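PDB 4L3U: uncharacterized protein from Acinetobacter baumannii, which is of unknown function, an all-helical protein of the DUF4844 family whose biological role remains to be established. Local coordinates for residues E96-V101 with G127-K132; S86-D91 with N122-G127; Q29-G34 with A102-S107; I63-Y66 with E71-K74. All coordinates share one frame; numbering follows the deposited sequence.

Interaction 1: E96-V101 with G127-K132; sequences EDREQV and GEEISK
Glu129 OE1 lies at the edge of the Arg98 guanidinium, near the guanidinium plane, and the two flat groups are turned 67° against each other, so they form no side-by-side pair. This is a single-contact salt bridge between two helices of an all-helical domain, joining helix 95-112 to the C-terminal part of helix 120-134. It spans a wide gap: the CA atoms of Arg98 and Glu129, the nearest across the contact, stand 10.9 Å apart, and the two side chains reach across it. Glu129 reaches out fully extended, with CG anti to the backbone N (chi1 -175°) and CD continuing the line. Arg98 is bent at chi3 (-52°), which swings its head round. A weak hydrogen bond from NE to Val125 O and another from NH1 to Leu93 O also hold that head, so each nitrogen has a partner, though two of the bonds are weak, and the rotation is probably limited. The pairing probably balances charge where Arg98 is buried and Glu129 is partly exposed. Within the helix, Gly127 O accepts from both Ser131 N and Ser131 OG, the hydroxyl lying above the carbonyl plane. The bridge itself runs from Arg98 NH2 to Glu129 OE1, 2.9 Å.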
loop_
_atom_site.group_PDB
_atom_site.type_symbol
_atom_site.label_atom_id
_atom_site.label_comp_id
_atom_site.label_asym_id
_atom_site.label_seq_id
_atom_site.Cartn_x
_atom_site.Cartn_y
_atom_site.Cartn_z
ATOM N N GLU A 96 5.432 6.008 12.992
ATOM C CA GLU A 96 3.972 5.951 12.939
ATOM C C GLU A 96 3.460 6.038 11.517
ATOM O O GLU A 96 2.473 5.398 11.166
ATOM C CB GLU A 96 3.334 7.082 13.741
ATOM C CG GLU A 96 3.467 6.932 15.232
ATOM C CD GLU A 96 2.395 7.693 15.993
ATOM O OE1 GLU A 96 2.048 7.260 17.113
ATOM O OE2 GLU A 96 1.898 8.716 15.474
ATOM N N ASP A 97 4.123 6.854 10.707
ATOM C CA ASP A 97 3.733 7.007 9.314
ATOM C C ASP A 97 4.065 5.747 8.524
ATOM O O ASP A 97 3.294 5.336 7.661
ATOM C CB ASP A 97 4.414 8.221 8.675
ATOM C CG ASP A 97 3.908 9.543 9.230
ATOM O OD1 ASP A 97 2.757 9.595 9.717
ATOM O OD2 ASP A 97 4.666 10.537 9.173
ATOM N N ARG A 98 5.205 5.127 8.815
ATOM C CA ARG A 98 5.567 3.890 8.132
ATOM C C ARG A 98 4.585 2.771 8.459
ATOM O O ARG A 98 4.257 1.958 7.597
ATOM C CB ARG A 98 6.986 3.448 8.486
ATOM C CG ARG A 98 8.069 4.279 7.834
ATOM C CD ARG A 98 9.375 3.517 7.764
ATOM N NE ARG A 98 9.761 2.985 9.066
ATOM C CZ ARG A 98 10.399 3.677 10.005
ATOM N NH1 ARG A 98 10.736 4.946 9.800
ATOM N NH2 ARG A 98 10.698 3.097 11.156
ATOM N N GLU A 99 4.121 2.733 9.705
ATOM C CA GLU A 99 3.174 1.710 10.134
ATOM C C GLU A 99 1.832 1.883 9.437
ATOM O O GLU A 99 1.155 0.907 9.126
ATOM C CB GLU A 99 2.973 1.763 11.649
ATOM C CG GLU A 99 4.186 1.336 12.463
ATOM C CD GLU A 99 4.432 -0.164 12.432
ATOM O OE1 GLU A 99 3.647 -0.895 11.789
ATOM O OE2 GLU A 99 5.415 -0.611 13.059
ATOM N N GLN A 100 1.449 3.131 9.196
ATOM C CA GLN A 100 0.179 3.415 8.543
ATOM C C GLN A 100 0.234 3.025 7.068
ATOM O O GLN A 100 -0.765 2.590 6.499
ATOM C CB GLN A 100 -0.186 4.893 8.685
ATOM C CG GLN A 100 -1.609 5.206 8.258
ATOM C CD GLN A 100 -2.646 4.550 9.150
ATOM O OE1 GLN A 100 -2.340 4.113 10.262
ATOM N NE2 GLN A 100 -3.881 4.473 8.663
ATOM N N VAL A 101 1.402 3.185 6.453
ATOM C CA VAL A 101 1.598 2.791 5.061
ATOM C C VAL A 101 1.464 1.278 4.922
ATOM O O VAL A 101 0.861 0.785 3.970
ATOM C CB VAL A 101 2.982 3.236 4.528
ATOM C CG1 VAL A 101 3.296 2.579 3.182
ATOM C CG2 VAL A 101 3.038 4.739 4.393
ATOM N N GLY A 127 13.441 -2.751 8.040
ATOM C CA GLY A 127 14.712 -3.015 7.391
ATOM C C GLY A 127 15.734 -1.935 7.665
ATOM O O GLY A 127 16.672 -2.142 8.431
ATOM N N GLU A 128 15.545 -0.776 7.043
ATOM C CA GLU A 128 16.489 0.327 7.164
ATOM C C GLU A 128 16.660 0.762 8.617
ATOM O O GLU A 128 17.720 1.248 9.003
ATOM C CB GLU A 128 16.034 1.515 6.312
ATOM N N GLU A 129 15.618 0.581 9.421
ATOM C CA GLU A 129 15.684 0.925 10.835
ATOM C C GLU A 129 16.670 0.024 11.581
ATOM O O GLU A 129 17.535 0.514 12.305
ATOM C CB GLU A 129 14.299 0.828 11.474
ATOM C CG GLU A 129 14.256 1.286 12.920
ATOM C CD GLU A 129 12.877 1.140 13.540
ATOM O OE1 GLU A 129 11.890 1.031 12.781
ATOM O OE2 GLU A 129 12.778 1.128 14.787
ATOM N N ILE A 130 16.540 -1.290 11.410
ATOM C CA ILE A 130 17.444 -2.230 12.070
ATOM C C ILE A 130 18.854 -2.118 11.499
ATOM O O ILE A 130 19.832 -2.287 12.223
ATOM C CB ILE A 130 16.955 -3.691 11.940
ATOM C CG1 ILE A 130 15.622 -3.872 12.667
ATOM C CG2 ILE A 130 18.000 -4.673 12.489
ATOM C CD1 ILE A 130 15.698 -3.740 14.175
ATOM N N SER A 131 18.959 -1.848 10.203
ATOM C CA SER A 131 20.260 -1.661 9.571
ATOM C C SER A 131 21.017 -0.491 10.200
ATOM O O SER A 131 22.211 -0.601 10.490
ATOM C CB SER A 131 20.097 -1.416 8.074
ATOM O OG SER A 131 19.591 -2.566 7.426
ATOM N N LYS A 132 20.314 0.623 10.403
ATOM C CA LYS A 132 20.899 1.824 11.004
ATOM C C LYS A 132 21.176 1.632 12.494
ATOM O O LYS A 132 22.104 2.234 13.039
ATOM C CB LYS A 132 19.975 3.028 10.812
ATOM C CG LYS A 132 19.897 3.537 9.385
ATOM C CD LYS A 132 18.845 4.625 9.232
ATOM C CE LYS A 132 18.730 5.070 7.785
ATOM N NZ LYS A 132 17.744 6.170 7.629
#

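Interaction 2: S86-D91 with N122-G127; sequences SQIDPD and NKWVYG
Pro90 lays its ring over one face of the Trp124 indole, with CB above the five-membered ring, 4.3 Å from its centroid and 21° off the ring normal, a CH-pi contact displaced toward the rim. CD of the same proline comes to 3.8 Å from Trp124 NE1, while its CB also touches the backbone, 3.7 Å from Trp124 O. The indole edge has a different partner. Trp124 NE1 donates to Ile88 O at 2.9 Å, and the acceptor lies nearly in the ring plane; the N-H...O angle is 156°, while the donor is tilted somewhat from the carbonyl plane. Further round the rim, the CG2 methyl of Ile88 packs against Trp124 CZ2 at 3.7 Å. The indole is put there by its first torsion: CG is anti to the backbone N (chi1 -177°), which brings the NE1 edge round to the loop.

The segment 86-91 belongs to the connection between helices 74-86 and 95-112, so the tryptophan ties an irregular connection to the last helix of the chain. On the side of helix 95-112, Arg98 and Val101 also touch the indole, and Leu93 meets both Ile88 and Trp124. A weak bond from Asp91 N to Asp89 OD1 spans the proline within the loop.

Face and edge thus do separate work: the apolar proline contact covers one face, whereas the N-H bond satisfies both the indole nitrogen and the carbonyl of a buried residue and should help hold the ring's orientation.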
loop_
_atom_site.group_PDB
_atom_site.type_symbol
_atom_site.label_atom_id
_atom_site.label_comp_id
_atom_site.label_asym_id
_atom_site.label_seq_id
_atom_site.Cartn_x
_atom_site.Cartn_y
_atom_site.Cartn_z
ATOM N N SER A 86 7.930 -0.167 -3.085
ATOM C CA SER A 86 9.321 0.218 -3.281
ATOM C C SER A 86 9.451 1.671 -3.752
ATOM O O SER A 86 10.534 2.241 -3.693
ATOM C CB SER A 86 10.006 -0.726 -4.269
ATOM O OG SER A 86 9.361 -0.697 -5.525
ATOM N N GLN A 87 8.346 2.264 -4.205
ATOM C CA GLN A 87 8.342 3.650 -4.683
ATOM C C GLN A 87 8.419 4.658 -3.548
ATOM O O GLN A 87 8.598 5.856 -3.775
ATOM C CB GLN A 87 7.079 3.939 -5.495
ATOM C CG GLN A 87 6.934 3.093 -6.729
ATOM C CD GLN A 87 8.119 3.219 -7.656
ATOM O OE1 GLN A 87 8.542 4.322 -7.990
ATOM N NE2 GLN A 87 8.678 2.085 -8.058
ATOM N N ILE A 88 8.266 4.164 -2.325
ATOM C CA ILE A 88 8.245 5.007 -1.136
ATOM C C ILE A 88 9.495 4.757 -0.293
ATOM O O ILE A 88 9.695 3.660 0.224
ATOM C CB ILE A 88 6.996 4.717 -0.281
ATOM C CG1 ILE A 88 5.727 4.801 -1.136
ATOM C CG2 ILE A 88 6.916 5.687 0.890
ATOM C CD1 ILE A 88 4.466 4.362 -0.418
ATOM N N ASP A 89 10.332 5.782 -0.167
ATOM C CA ASP A 89 11.560 5.705 0.620
ATOM C C ASP A 89 11.238 5.699 2.117
ATOM O O ASP A 89 10.739 6.695 2.639
ATOM C CB ASP A 89 12.444 6.908 0.277
ATOM C CG ASP A 89 13.794 6.859 0.961
ATOM O OD1 ASP A 89 14.247 5.751 1.312
ATOM O OD2 ASP A 89 14.405 7.933 1.137
ATOM N N PRO A 90 11.519 4.580 2.816
ATOM C CA PRO A 90 11.167 4.519 4.241
ATOM C C PRO A 90 11.980 5.472 5.118
ATOM O O PRO A 90 11.606 5.708 6.266
ATOM C CB PRO A 90 11.462 3.062 4.616
ATOM C CG PRO A 90 12.476 2.615 3.636
ATOM C CD PRO A 90 12.150 3.327 2.359
ATOM N N ASP A 91 13.070 6.012 4.585
ATOM C CA ASP A 91 13.911 6.933 5.341
ATOM C C ASP A 91 13.367 8.369 5.350
ATOM O O ASP A 91 13.987 9.265 5.925
ATOM C CB ASP A 91 15.333 6.917 4.778
ATOM C CG ASP A 91 15.950 5.528 4.789
ATOM O OD1 ASP A 91 15.598 4.720 5.678
ATOM O OD2 ASP A 91 16.790 5.243 3.908
ATOM N N ASN A 122 7.149 -6.126 6.135
ATOM C CA ASN A 122 7.942 -6.004 7.353
ATOM C C ASN A 122 9.361 -5.532 7.061
ATOM O O ASN A 122 9.926 -4.738 7.814
ATOM C CB ASN A 122 7.989 -7.331 8.111
ATOM C CG ASN A 122 6.759 -7.561 8.972
ATOM O OD1 ASN A 122 6.100 -6.618 9.412
ATOM N ND2 ASN A 122 6.447 -8.827 9.219
ATOM N N LYS A 123 9.936 -6.027 5.966
ATOM C CA LYS A 123 11.298 -5.667 5.587
ATOM C C LYS A 123 11.367 -4.180 5.273
ATOM O O LYS A 123 12.370 -3.520 5.534
ATOM C CB LYS A 123 11.754 -6.487 4.376
ATOM C CG LYS A 123 13.164 -6.167 3.914
ATOM C CD LYS A 123 13.674 -7.189 2.916
ATOM C CE LYS A 123 15.080 -6.851 2.456
ATOM N NZ LYS A 123 15.643 -7.898 1.559
ATOM N N TRP A 124 10.279 -3.660 4.720
ATOM C CA TRP A 124 10.188 -2.251 4.380
ATOM C C TRP A 124 10.119 -1.402 5.650
ATOM O O TRP A 124 10.823 -0.399 5.774
ATOM C CB TRP A 124 8.959 -2.019 3.499
ATOM C CG TRP A 124 8.799 -0.606 3.019
ATOM C CD1 TRP A 124 9.349 -0.051 1.898
ATOM C CD2 TRP A 124 8.032 0.435 3.642
ATOM N NE1 TRP A 124 8.974 1.265 1.786
ATOM C CE2 TRP A 124 8.164 1.586 2.845
ATOM C CE3 TRP A 124 7.249 0.497 4.804
ATOM C CZ2 TRP A 124 7.542 2.792 3.167
ATOM C CZ3 TRP A 124 6.631 1.697 5.120
ATOM C CH2 TRP A 124 6.782 2.827 4.306
ATOM N N VAL A 125 9.287 -1.816 6.601
ATOM C CA VAL A 125 9.092 -1.055 7.835
ATOM C C VAL A 125 10.325 -1.065 8.744
ATOM O O VAL A 125 10.738 -0.015 9.234
ATOM C CB VAL A 125 7.873 -1.571 8.644
ATOM C CG1 VAL A 125 7.749 -0.826 9.967
ATOM C CG2 VAL A 125 6.595 -1.409 7.851
ATOM N N TYR A 126 10.904 -2.244 8.963
ATOM C CA TYR A 126 11.967 -2.411 9.958
ATOM C C TYR A 126 13.356 -2.642 9.361
ATOM O O TYR A 126 14.340 -2.721 10.093
ATOM C CB TYR A 126 11.616 -3.572 10.892
ATOM C CG TYR A 126 10.223 -3.472 11.469
ATOM C CD1 TYR A 126 9.955 -2.641 12.547
ATOM C CD2 TYR A 126 9.171 -4.194 10.925
ATOM C CE1 TYR A 126 8.679 -2.537 13.073
ATOM C CE2 TYR A 126 7.895 -4.099 11.445
ATOM C CZ TYR A 126 7.655 -3.268 12.518
ATOM O OH TYR A 126 6.387 -3.170 13.036
ATOM N N GLY A 127 13.441 -2.751 8.040
ATOM C CA GLY A 127 14.712 -3.015 7.391
ATOM C C GLY A 127 15.734 -1.935 7.665
ATOM O O GLY A 127 16.672 -2.142 8.431
#

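Interaction 3: Q29-G34 with A102-S107; sequences QDHFAG and ATTFES
His31 sets its CB against the side chain of Thr104, 3.6 Å from OG1 and 3.8 Å from CG2. Beyond CB, the ring atoms CG and CD2 both settle on the Thr104 methyl, each 3.7 Å from CG2, and the two side chains cross at about a right angle. The methyl reaches the ring obliquely. Further out, the imidazole also meets the ring of Phe26, their planes inclined by about 50°, and the His31 side chain touches Val55 of helix 45-68. Here the loop linking helix 14-27 to helix 45-68 is packed against helix 95-112, a buried junction of the all-helical fold. An Asx turn helps shape it: Asp30 OD1 accepts from Phe32 N at 3.1 Å, Phe32 N approaching from above the carboxylate plane, and also from Asn52 ND2, while Asp30 OD2 makes a salt bridge with Arg48. Thr104 places its methyl anti to the backbone N, turning it to the histidine, while OG1 lies beside that N (chi1 -62°). From there the hydroxyl bonds to Gln100 O, one turn back, which satisfies it without help from the loop. Phe32 adds a looser contact, CZ 4.3 Å from Thr104 OG1, and its side chain touches Gln100, Val101 and Leu51.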
loop_
_atom_site.group_PDB
_atom_site.type_symbol
_atom_site.label_atom_id
_atom_site.label_comp_id
_atom_site.label_asym_id
_atom_site.label_seq_id
_atom_site.Cartn_x
_atom_site.Cartn_y
_atom_site.Cartn_z
ATOM N N GLN A 29 -9.568 7.559 -1.410
ATOM C CA GLN A 29 -9.621 7.818 0.017
ATOM C C GLN A 29 -8.329 8.444 0.516
ATOM O O GLN A 29 -7.270 8.288 -0.095
ATOM C CB GLN A 29 -9.889 6.516 0.768
ATOM C CG GLN A 29 -11.231 5.893 0.442
ATOM C CD GLN A 29 -11.312 4.447 0.875
ATOM O OE1 GLN A 29 -10.408 3.935 1.535
ATOM N NE2 GLN A 29 -12.393 3.774 0.496
ATOM N N ASP A 30 -8.432 9.173 1.622
ATOM C CA ASP A 30 -7.266 9.633 2.356
ATOM C C ASP A 30 -6.921 8.521 3.329
ATOM O O ASP A 30 -7.731 8.175 4.187
ATOM C CB ASP A 30 -7.587 10.918 3.116
ATOM C CG ASP A 30 -6.365 11.533 3.778
ATOM O OD1 ASP A 30 -5.309 10.872 3.847
ATOM O OD2 ASP A 30 -6.464 12.686 4.243
ATOM N N HIS A 31 -5.728 7.955 3.190
ATOM C CA HIS A 31 -5.336 6.808 4.000
ATOM C C HIS A 31 -4.489 7.179 5.209
ATOM O O HIS A 31 -3.977 6.297 5.902
ATOM C CB HIS A 31 -4.573 5.813 3.135
ATOM C CG HIS A 31 -5.361 5.312 1.972
ATOM N ND1 HIS A 31 -5.294 5.890 0.723
ATOM C CD2 HIS A 31 -6.254 4.299 1.871
ATOM C CE1 HIS A 31 -6.100 5.246 -0.101
ATOM N NE2 HIS A 31 -6.696 4.277 0.573
ATOM N N PHE A 32 -4.361 8.473 5.475
ATOM C CA PHE A 32 -3.421 8.947 6.482
ATOM C C PHE A 32 -4.019 10.028 7.368
ATOM O O PHE A 32 -3.360 11.010 7.719
ATOM C CB PHE A 32 -2.154 9.436 5.788
ATOM C CG PHE A 32 -1.512 8.388 4.928
ATOM C CD1 PHE A 32 -0.638 7.467 5.483
ATOM C CD2 PHE A 32 -1.814 8.291 3.580
ATOM C CE1 PHE A 32 -0.060 6.486 4.707
ATOM C CE2 PHE A 32 -1.237 7.313 2.801
ATOM C CZ PHE A 32 -0.358 6.409 3.367
ATOM N N ALA A 33 -5.278 9.823 7.733
ATOM C CA ALA A 33 -5.967 10.697 8.665
ATOM C C ALA A 33 -5.917 10.086 10.055
ATOM O O ALA A 33 -5.581 8.913 10.211
ATOM C CB ALA A 33 -7.405 10.899 8.226
ATOM N N GLY A 34 -6.237 10.883 11.066
ATOM C CA GLY A 34 -6.281 10.385 12.426
ATOM C C GLY A 34 -7.420 9.400 12.604
ATOM O O GLY A 34 -8.535 9.654 12.151
ATOM N N ALA A 102 2.040 0.549 5.874
ATOM C CA ALA A 102 1.961 -0.904 5.888
ATOM C C ALA A 102 0.514 -1.360 6.050
ATOM O O ALA A 102 0.054 -2.242 5.334
ATOM C CB ALA A 102 2.820 -1.464 7.004
ATOM N N THR A 103 -0.196 -0.754 6.995
ATOM C CA THR A 103 -1.597 -1.073 7.229
ATOM C C THR A 103 -2.414 -0.803 5.971
ATOM O O THR A 103 -3.289 -1.586 5.608
ATOM C CB THR A 103 -2.156 -0.241 8.406
ATOM O OG1 THR A 103 -1.495 -0.626 9.618
ATOM C CG2 THR A 103 -3.660 -0.443 8.571
ATOM N N THR A 104 -2.120 0.314 5.313
ATOM C CA THR A 104 -2.815 0.696 4.088
ATOM C C THR A 104 -2.581 -0.340 2.989
ATOM O O THR A 104 -3.508 -0.721 2.280
ATOM C CB THR A 104 -2.365 2.102 3.614
ATOM O OG1 THR A 104 -2.707 3.073 4.609
ATOM C CG2 THR A 104 -3.026 2.488 2.293
ATOM N N PHE A 105 -1.343 -0.809 2.861
ATOM C CA PHE A 105 -1.011 -1.800 1.842
ATOM C C PHE A 105 -1.542 -3.184 2.197
ATOM O O PHE A 105 -1.712 -4.030 1.322
ATOM C CB PHE A 105 0.501 -1.860 1.622
ATOM C CG PHE A 105 0.985 -0.974 0.509
ATOM C CD1 PHE A 105 1.093 0.393 0.692
ATOM C CD2 PHE A 105 1.327 -1.507 -0.725
ATOM C CE1 PHE A 105 1.534 1.213 -0.334
ATOM C CE2 PHE A 105 1.770 -0.692 -1.754
ATOM C CZ PHE A 105 1.872 0.668 -1.558
ATOM N N GLU A 106 -1.794 -3.417 3.482
ATOM C CA GLU A 106 -2.368 -4.682 3.917
ATOM C C GLU A 106 -3.784 -4.790 3.383
ATOM O O GLU A 106 -4.271 -5.883 3.107
ATOM C CB GLU A 106 -2.364 -4.787 5.442
ATOM C CG GLU A 106 -1.041 -5.251 6.031
ATOM C CD GLU A 106 -1.038 -5.256 7.554
ATOM O OE1 GLU A 106 -1.950 -4.655 8.163
ATOM O OE2 GLU A 106 -0.123 -5.868 8.145
ATOM N N SER A 107 -4.440 -3.644 3.228
ATOM C CA SER A 107 -5.797 -3.610 2.702
ATOM C C SER A 107 -5.821 -4.120 1.267
ATOM O O SER A 107 -6.775 -4.776 0.858
ATOM C CB SER A 107 -6.368 -2.194 2.774
ATOM O OG SER A 107 -6.410 -1.729 4.114
#

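Interaction 4: I63-Y66 with E71-K74; sequences IALY and EPTK
Leu65 and Tyr66 both pack on Pro72, the leucine on CB and CG, the tyrosine ring on CG and CD, near the C-terminal end of helix 45-68, where the chain is about to turn back. Ile63, earlier along the segment, packs on Leu23 and Glu24 of helix 14-27. Leu65 then brings its branched end to the proline: CG is anti to the backbone N (chi1 175°), and CD2 lies 3.8 Å from Pro72 CB, with CG 3.8 Å from Pro72 CG. Leu65 and Pro72 lie alongside each other, pointing opposite ways, and Leu65 also reaches Glu76 and Leu77 of the following helix.

Tyr66 offers a ring face. Pro72 CG sits over it, 3.6 Å from the ring centroid and 14° off the normal, a close CH-pi contact, while Pro72 CD approaches the CE1 side of the ring, 3.4 Å from Tyr66 CE1. The two side chains cross at about a right angle. Val19 and Ile20 of helix 14-27 and Leu77 of helix 74-86 also touch Tyr66, and its backbone O bonds to Asn16 ND2.

Past the proline, the Thr73 side chain N-caps helix 74-86 through a backbone N early in that helix, while Glu76 OE1 accepts from Thr73 N, consistent with a capping box. The whole arrangement is a helical hairpin: helices 45-68 and 74-86 run in opposite directions through a short loop, its proline tucked onto the helix before.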
loop_
_atom_site.group_PDB
_atom_site.type_symbol
_atom_site.label_atom_id
_atom_site.label_comp_id
_atom_site.label_asym_id
_atom_site.label_seq_id
_atom_site.Cartn_x
_atom_site.Cartn_y
_atom_site.Cartn_z
ATOM N N ILE A 63 -5.602 -2.073 -11.030
ATOM C CA ILE A 63 -6.753 -1.944 -11.919
ATOM C C ILE A 63 -6.354 -2.315 -13.342
ATOM O O ILE A 63 -7.054 -3.069 -14.011
ATOM C CB ILE A 63 -7.349 -0.519 -11.865
ATOM C CG1 ILE A 63 -7.961 -0.275 -10.482
ATOM C CG2 ILE A 63 -8.419 -0.335 -12.937
ATOM C CD1 ILE A 63 -8.315 1.163 -10.188
ATOM N N ALA A 64 -5.213 -1.797 -13.783
ATOM C CA ALA A 64 -4.694 -2.074 -15.118
ATOM C C ALA A 64 -4.451 -3.561 -15.307
ATOM O O ALA A 64 -4.613 -4.094 -16.403
ATOM C CB ALA A 64 -3.405 -1.305 -15.344
ATOM N N LEU A 65 -4.057 -4.229 -14.230
ATOM C CA LEU A 65 -3.818 -5.660 -14.274
ATOM C C LEU A 65 -5.128 -6.409 -14.474
ATOM O O LEU A 65 -5.239 -7.243 -15.367
ATOM C CB LEU A 65 -3.122 -6.117 -12.991
ATOM C CG LEU A 65 -2.909 -7.619 -12.821
ATOM C CD1 LEU A 65 -2.181 -8.212 -14.017
ATOM C CD2 LEU A 65 -2.145 -7.882 -11.540
ATOM N N TYR A 66 -6.124 -6.097 -13.650
ATOM C CA TYR A 66 -7.418 -6.772 -13.732
ATOM C C TYR A 66 -8.153 -6.459 -15.026
ATOM O O TYR A 66 -8.998 -7.237 -15.469
ATOM C CB TYR A 66 -8.305 -6.397 -12.546
ATOM C CG TYR A 66 -8.012 -7.197 -11.299
ATOM C CD1 TYR A 66 -8.601 -8.434 -11.091
ATOM C CD2 TYR A 66 -7.142 -6.717 -10.332
ATOM C CE1 TYR A 66 -8.333 -9.170 -9.953
ATOM C CE2 TYR A 66 -6.868 -7.444 -9.192
ATOM C CZ TYR A 66 -7.464 -8.670 -9.006
ATOM O OH TYR A 66 -7.194 -9.396 -7.872
ATOM N N GLU A 71 -8.297 -13.172 -14.305
ATOM C CA GLU A 71 -7.911 -13.714 -13.005
ATOM C C GLU A 71 -6.400 -13.639 -12.808
ATOM O O GLU A 71 -5.693 -14.596 -13.116
ATOM C CB GLU A 71 -8.366 -15.170 -12.887
ATOM N N PRO A 72 -5.898 -12.501 -12.294
ATOM C CA PRO A 72 -4.462 -12.343 -12.019
ATOM C C PRO A 72 -3.914 -13.386 -11.045
ATOM O O PRO A 72 -4.590 -13.740 -10.081
ATOM C CB PRO A 72 -4.374 -10.944 -11.400
ATOM C CG PRO A 72 -5.569 -10.224 -11.908
ATOM C CD PRO A 72 -6.645 -11.261 -12.015
ATOM N N THR A 73 -2.699 -13.866 -11.304
ATOM C CA THR A 73 -2.059 -14.862 -10.448
ATOM C C THR A 73 -1.514 -14.216 -9.177
ATOM O O THR A 73 -1.371 -12.997 -9.111
ATOM C CB THR A 73 -0.902 -15.573 -11.180
ATOM O OG1 THR A 73 0.146 -14.638 -11.461
ATOM C CG2 THR A 73 -1.392 -16.180 -12.479
ATOM N N LYS A 74 -1.204 -15.036 -8.175
ATOM C CA LYS A 74 -0.683 -14.523 -6.912
ATOM C C LYS A 74 0.638 -13.805 -7.142
ATOM O O LYS A 74 0.895 -12.756 -6.551
ATOM C CB LYS A 74 -0.501 -15.654 -5.897
ATOM C CG LYS A 74 -1.780 -16.404 -5.578
ATOM C CD LYS A 74 -2.810 -15.506 -4.928
ATOM C CE LYS A 74 -4.050 -16.290 -4.560
ATOM N NZ LYS A 74 -4.997 -15.478 -3.759
#

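Interaction 3 is the most buried, its centre about 7 Å from the chain's centre; interactions 1, 2 and 4 are partly buried and lie farther out. Interactions 1 and 2 share helix 120-134 and touch, with centres about 6 Å apart; Arg98 NE and Val125 O link them. Interactions 1 and 3 both use helix 95-112, where Gln100 and Val101 contact the loop of residues 29-34. Interaction 4 stands apart, its nearest atoms about 10 Å from interaction 3, within the chain loop that interaction 3 closes. Chemistry follows place: the charged pair of interaction 1 lies about 14 Å from the chain's centre, whereas buried interaction 3 has no hydrogen bond between its segments; interactions 2 and 4 each set a loop proline on a helix aromatic.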